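Peptide from Structure-specific endonuclease subunit SLX4 (Saccharomyces cerevisiae, PDB 6J0Y) probably binds the scaffold protein Rtt107 through a short motif, linking the Slx4 subunit of a structure-specific endonuclease to it. Local coordinates at residues Leu13-Val18 and Asp46-Ile51; Leu25-Phe30 and Ala52-Val57. All coordinates share one frame; numbering follows the deposited sequence. Where two conformers were deposited one is given.

Contacts 1 and 2 lie end to end along strand 49-55, the middle strand of a three-stranded antiparallel sheet. Contact 1 joins its first half to the end of strand 8-14 and the helical turn 15-18. Contact 2 joins its second half to strand 27-32. Their centres are about 15 Å apart, on opposite sides of the chain's centre. Along the chain the segments alternate: 13-18, 25-30, 46-51, 52-57. The last strand therefore enters between the first two. Phe-30 of contact 2 packs on Val-18 and Cys-50 of contact 1, and Lys-27 NZ makes a weak hydrogen bond to Val-18 O. Both contacts also reach another protein chain, consistent with an Rtt107-interacting motif.

Contact 1 of 2, residues Leu13-Val18 and Asp46-Ile51; sequences LLQESV and DDQFCI
Leu-13 and Cys-50 form an antiparallel hydrogen-bonded pair, and Leu-14 and Phe-49 follow as a non-hydrogen-bonded pair with their CA atoms 4.4 Å apart. Leu-13 N reaches Cys-50 O at 3.0 Å, and the return bond from Cys-50 N to Leu-13 O is 2.8 Å. Both are nearly straight. Beyond them Gln-15 N donates to Gln-48 O at 2.8 Å, with an N-H...O angle of 176°. The same Gln-48 carbonyl takes a bond from a water, which in turn accepts from Glu-16 N. This backbone oxygen thus ties the start of the helical turn to the partner segment in two ways.

Leu-14 lies over one face of the Phe-49 ring. Its CD2 methyl sits 3.6 Å above the ring plane, displaced toward the rim near CE1, and makes a CH-pi contact. The first torsion sets CG beside the backbone N (chi1 -78°), and chi2 of 176° sends CD1 out along the chain and folds CD2 back over the ring. The same methyl also meets Asp-47 CB at 4.0 Å. Leu-13 O lies at the ring edge, near its plane. Lys-12 adds a cation-pi contact to this ring.

Gln-15 and Gln-48 touch through their aliphatic parts, CB of the first on CG of the second. Gln-48 is bent at chi2, which turns its amide back along its own chain, toward Phe-49 O. NE2 gives one bond to that oxygen, at 2.9 Å and close to the amide plane, and another to Val-33 O. Asp-47 OD2 is bonded to Glu-44 N.

This is an antiparallel strand pairing at its end, where strand 8-14, an outermost strand of the sheet within this chain, runs into the helical turn 15-18.

Contact 2 of 2, residues Leu25-Phe30 and Ala52-Val57; sequences LVKHNF and ADIQLV
The imidazole of His-28 has Gln-55 CA over one face, 4.2 Å above the plane and toward the rim. At its edge, in the ring plane, lies Gln-55 OE1, which accepts from His-28 NE2 at 2.7 Å. The ring and amide planes stand 72° apart. Gln-55 is extended, its CG swung opposite the backbone N (chi1 -177°), and this carries the amide past Val-26 to the ring. With an alanine here instead of His-28, Gln-55 OE1 would probably lose this donor, and its amide would be freer to turn.

The second pair of flat groups is perpendicular. Asn-29 ND2 donates a hydrogen bond of 3.0 Å to Asp-53 OD2, which uses its anti lone pair and also bonds Tyr-31 OH. Among the backbone bonds, Gln-55 N donates to Val-26 O and His-28 N to Asp-53 O. On the face holding Lys-27 and Ile-54, the two lie side by side, Lys-27 CG 3.8 Å from Ile-54 CD1.

Strand 8-14 flanks strand 49-55 on the side away from 27-32, and Ile-54 touches its Val-11. Leu-25, Ile-54 and Val-57 also pack against another protein's chain.

Contact 1 of 2, residues Leu13-Val18 and Asp46-Ile51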
loop_
_atom_site.group_PDB
_atom_site.type_symbol
_atom_site.label_atom_id
_atom_site.label_comp_id
_atom_site.label_asym_id
_atom_site.label_seq_id
_atom_site.Cartn_x
_atom_site.Cartn_y
_atom_site.Cartn_z
ATOM N N LEU B 13 -8.645 1.038 20.327
ATOM C CA LEU B 13 -9.337 0.393 21.433
ATOM C C LEU B 13 -10.733 0.986 21.561
ATOM O O LEU B 13 -10.923 2.177 21.332
ATOM C CB LEU B 13 -8.589 0.656 22.756
ATOM C CG LEU B 13 -7.928 -0.464 23.536
ATOM C CD1 LEU B 13 -7.273 -1.432 22.582
ATOM C CD2 LEU B 13 -6.912 0.134 24.500
ATOM N N LEU B 14 -11.699 0.171 21.980
ATOM C CA LEU B 14 -12.978 0.736 22.407
ATOM C C LEU B 14 -12.755 1.684 23.582
ATOM O O LEU B 14 -11.983 1.389 24.498
ATOM C CB LEU B 14 -13.956 -0.374 22.801
ATOM C CG LEU B 14 -14.633 -1.105 21.642
ATOM C CD1 LEU B 14 -15.503 -2.258 22.144
ATOM C CD2 LEU B 14 -15.469 -0.127 20.825
ATOM N N GLN B 15 -13.406 2.854 23.528
ATOM C CA GLN B 15 -13.271 3.836 24.602
ATOM C C GLN B 15 -13.566 3.217 25.964
ATOM O O GLN B 15 -12.861 3.486 26.945
ATOM C CB GLN B 15 -14.196 5.030 24.331
ATOM C CG GLN B 15 -14.071 6.166 25.334
ATOM C CD GLN B 15 -15.116 6.092 26.429
ATOM O OE1 GLN B 15 -16.298 5.864 26.163
ATOM N NE2 GLN B 15 -14.684 6.285 27.673
ATOM N N GLU B 16 -14.599 2.371 26.032
ATOM C CA GLU B 16 -14.929 1.645 27.258
ATOM C C GLU B 16 -13.756 0.833 27.786
ATOM O O GLU B 16 -13.650 0.615 28.998
ATOM C CB GLU B 16 -16.105 0.696 27.008
ATOM C CG GLU B 16 -17.448 1.353 26.806
ATOM C CD GLU B 16 -18.516 0.347 26.411
ATOM O OE1 GLU B 16 -18.200 -0.580 25.631
ATOM O OE2 GLU B 16 -19.663 0.476 26.890
ATOM N N SER B 17 -12.884 0.359 26.896
ATOM C CA SER B 17 -11.831 -0.576 27.274
ATOM C C SER B 17 -10.632 0.099 27.913
ATOM O O SER B 17 -9.829 -0.589 28.550
ATOM C CB SER B 17 -11.350 -1.361 26.050
ATOM O OG SER B 17 -12.430 -2.010 25.406
ATOM N N VAL B 18 -10.492 1.417 27.751
ATOM C CA VAL B 18 -9.263 2.095 28.155
ATOM C C VAL B 18 -9.055 1.985 29.656
ATOM O O VAL B 18 -7.947 1.698 30.127
ATOM C CB VAL B 18 -9.290 3.562 27.705
ATOM C CG1 VAL B 18 -8.052 4.289 28.192
ATOM C CG2 VAL B 18 -9.370 3.604 26.231
ATOM N N ASP B 46 -22.095 2.453 15.737
ATOM C CA ASP B 46 -21.962 3.458 16.788
ATOM C C ASP B 46 -20.868 3.127 17.803
ATOM O O ASP B 46 -20.859 3.697 18.901
ATOM C CB ASP B 46 -23.302 3.661 17.500
ATOM C CG ASP B 46 -23.822 2.393 18.152
ATOM O OD1 ASP B 46 -23.148 1.342 18.054
ATOM O OD2 ASP B 46 -24.912 2.447 18.763
ATOM N N ASP B 47 -19.952 2.218 17.474
ATOM C CA ASP B 47 -18.831 1.956 18.369
ATOM C C ASP B 47 -17.987 3.212 18.530
ATOM O O ASP B 47 -17.683 3.898 17.553
ATOM C CB ASP B 47 -17.957 0.822 17.830
ATOM C CG ASP B 47 -18.499 -0.553 18.172
ATOM O OD1 ASP B 47 -19.299 -0.669 19.126
ATOM O OD2 ASP B 47 -18.103 -1.517 17.487
ATOM N N GLN B 48 -17.598 3.504 19.767
ATOM C CA GLN B 48 -16.778 4.672 20.080
ATOM C C GLN B 48 -15.362 4.202 20.402
ATOM O O GLN B 48 -15.152 3.478 21.381
ATOM C CB GLN B 48 -17.375 5.459 21.247
ATOM C CG GLN B 48 -16.542 6.669 21.682
ATOM C CD GLN B 48 -16.340 7.683 20.561
ATOM O OE1 GLN B 48 -17.300 8.311 20.099
ATOM N NE2 GLN B 48 -15.088 7.852 20.124
ATOM N N PHE B 49 -14.403 4.601 19.572
ATOM C CA PHE B 49 -13.024 4.176 19.707
ATOM C C PHE B 49 -12.134 5.307 20.202
ATOM O O PHE B 49 -12.480 6.492 20.180
ATOM C CB PHE B 49 -12.478 3.663 18.373
ATOM C CG PHE B 49 -13.098 2.370 17.924
ATOM C CD1 PHE B 49 -12.650 1.165 18.438
ATOM C CD2 PHE B 49 -14.120 2.362 17.003
ATOM C CE1 PHE B 49 -13.219 -0.043 18.027
ATOM C CE2 PHE B 49 -14.700 1.167 16.594
ATOM C CZ PHE B 49 -14.251 -0.031 17.110
ATOM N N CYS B 50 -10.955 4.898 20.638
ATOM C CA CYS B 50 -9.865 5.819 20.900
ATOM C C CYS B 50 -8.594 5.217 20.326
ATOM O O CYS B 50 -8.523 4.021 20.044
ATOM C CB CYS B 50 -9.681 6.069 22.388
ATOM S SG CYS B 50 -9.194 4.569 23.181
ATOM N N ILE B 51 -7.600 6.077 20.129
ATOM C CA ILE B 51 -6.254 5.659 19.764
ATOM C C ILE B 51 -5.377 5.927 20.977
ATOM O O ILE B 51 -5.389 7.037 21.520
ATOM C CB ILE B 51 -5.713 6.412 18.535
ATOM C CG1 ILE B 51 -6.526 6.081 17.281
ATOM C CG2 ILE B 51 -4.214 6.079 18.325
ATOM C CD1 ILE B 51 -6.428 4.613 16.836
HETATM O O HOH W 1 -16.682 2.280 23.911
#

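Contact 2 of 2, residues Leu25-Phe30 and Ala52-Val57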
loop_
_atom_site.group_PDB
_atom_site.type_symbol
_atom_site.label_atom_id
_atom_site.label_comp_id
_atom_site.label_asym_id
_atom_site.label_seq_id
_atom_site.Cartn_x
_atom_site.Cartn_y
_atom_site.Cartn_z
ATOM N N LEU B 25 1.225 -0.969 31.383
ATOM C CA LEU B 25 1.625 -0.296 30.157
ATOM C C LEU B 25 1.633 1.216 30.368
ATOM O O LEU B 25 0.734 1.772 31.005
ATOM C CB LEU B 25 0.672 -0.658 29.013
ATOM C CG LEU B 25 0.638 -2.126 28.564
ATOM C CD1 LEU B 25 -0.503 -2.373 27.577
ATOM C CD2 LEU B 25 1.961 -2.538 27.941
ATOM N N VAL B 26 2.648 1.880 29.824
ATOM C CA VAL B 26 2.769 3.335 29.913
ATOM C C VAL B 26 2.086 3.954 28.700
ATOM O O VAL B 26 2.481 3.697 27.557
ATOM C CB VAL B 26 4.243 3.765 29.998
ATOM C CG1 VAL B 26 4.362 5.280 29.951
ATOM C CG2 VAL B 26 4.882 3.217 31.259
ATOM N N LYS B 27 1.044 4.755 28.945
ATOM C CA LYS B 27 0.332 5.464 27.889
ATOM C C LYS B 27 0.956 6.840 27.699
ATOM O O LYS B 27 0.938 7.662 28.622
ATOM C CB LYS B 27 -1.149 5.616 28.235
ATOM C CG LYS B 27 -1.900 4.316 28.455
ATOM C CD LYS B 27 -3.167 4.570 29.269
ATOM C CE LYS B 27 -4.077 3.351 29.298
ATOM N NZ LYS B 27 -5.150 3.456 30.332
ATOM N N HIS B 28 1.488 7.104 26.504
ATOM C CA HIS B 28 1.966 8.455 26.207
ATOM C C HIS B 28 0.801 9.409 26.002
ATOM O O HIS B 28 0.797 10.527 26.534
ATOM C CB HIS B 28 2.864 8.455 24.968
ATOM C CG HIS B 28 4.221 7.875 25.218
ATOM N ND1 HIS B 28 5.129 7.645 24.209
ATOM C CD2 HIS B 28 4.827 7.497 26.366
ATOM C CE1 HIS B 28 6.238 7.143 24.724
ATOM N NE2 HIS B 28 6.082 7.046 26.033
ATOM N N ASN B 29 -0.184 8.994 25.209
ATOM C CA ASN B 29 -1.351 9.816 24.926
ATOM C C ASN B 29 -2.532 8.909 24.603
ATOM O O ASN B 29 -2.374 7.727 24.297
ATOM C CB ASN B 29 -1.156 10.763 23.723
ATOM C CG ASN B 29 0.209 11.398 23.667
ATOM O OD1 ASN B 29 0.440 12.443 24.283
ATOM N ND2 ASN B 29 1.124 10.788 22.901
ATOM N N PHE B 30 -3.718 9.491 24.661
ATOM C CA PHE B 30 -4.942 8.823 24.219
ATOM C C PHE B 30 -5.771 9.865 23.480
ATOM O O PHE B 30 -5.860 11.007 23.930
ATOM C CB PHE B 30 -5.642 8.192 25.465
ATOM C CG PHE B 30 -7.141 8.397 25.562
ATOM C CD1 PHE B 30 -7.980 7.299 25.587
ATOM C CD2 PHE B 30 -7.709 9.656 25.730
ATOM C CE1 PHE B 30 -9.347 7.452 25.721
ATOM C CE2 PHE B 30 -9.082 9.815 25.832
ATOM C CZ PHE B 30 -9.902 8.709 25.828
ATOM N N ALA B 52 -4.647 4.912 21.420
ATOM C CA ALA B 52 -3.658 5.070 22.477
ATOM C C ALA B 52 -2.258 4.912 21.898
ATOM O O ALA B 52 -2.003 3.991 21.112
ATOM C CB ALA B 52 -3.886 4.050 23.594
ATOM N N ASP B 53 -1.355 5.816 22.280
ATOM C CA ASP B 53 0.072 5.646 22.020
ATOM C C ASP B 53 0.661 4.924 23.219
ATOM O O ASP B 53 0.722 5.489 24.315
ATOM C CB ASP B 53 0.774 6.991 21.825
ATOM C CG ASP B 53 0.319 7.716 20.592
ATOM O OD1 ASP B 53 0.059 7.049 19.554
ATOM O OD2 ASP B 53 0.226 8.961 20.661
ATOM N N ILE B 54 1.099 3.685 23.017
ATOM C CA ILE B 54 1.567 2.831 24.097
ATOM C C ILE B 54 3.082 2.730 23.975
ATOM O O ILE B 54 3.601 2.331 22.925
ATOM C CB ILE B 54 0.903 1.444 24.039
ATOM C CG1 ILE B 54 -0.629 1.569 24.120
ATOM C CG2 ILE B 54 1.470 0.533 25.130
ATOM C CD1 ILE B 54 -1.146 2.035 25.466
ATOM N N GLN B 55 3.800 3.101 25.035
ATOM C CA GLN B 55 5.253 2.981 25.014
ATOM C C GLN B 55 5.696 1.522 24.903
ATOM O O GLN B 55 5.152 0.635 25.572
ATOM C CB GLN B 55 5.839 3.609 26.284
ATOM C CG GLN B 55 7.338 3.624 26.356
ATOM C CD GLN B 55 7.807 4.398 27.570
ATOM O OE1 GLN B 55 7.774 5.625 27.582
ATOM N NE2 GLN B 55 8.201 3.683 28.612
ATOM N N LEU B 56 6.719 1.276 24.076
ATOM C CA LEU B 56 7.333 -0.048 24.020
ATOM C C LEU B 56 7.862 -0.448 25.393
ATOM O O LEU B 56 8.475 0.357 26.097
ATOM C CB LEU B 56 8.483 -0.075 23.008
ATOM C CG LEU B 56 8.212 0.094 21.512
ATOM C CD1 LEU B 56 9.530 0.000 20.733
ATOM C CD2 LEU B 56 7.232 -0.963 21.014
ATOM N N VAL B 57 7.617 -1.702 25.783
ATOM C CA VAL B 57 8.061 -2.153 27.097
ATOM C C VAL B 57 9.581 -2.253 27.106
ATOM O O VAL B 57 10.206 -2.597 26.094
ATOM C CB VAL B 57 7.402 -3.491 27.480
ATOM C CG1 VAL B 57 5.883 -3.394 27.362
ATOM C CG2 VAL B 57 7.931 -4.615 26.624
HETATM O O HOH W 2 4.646 0.456 28.180
#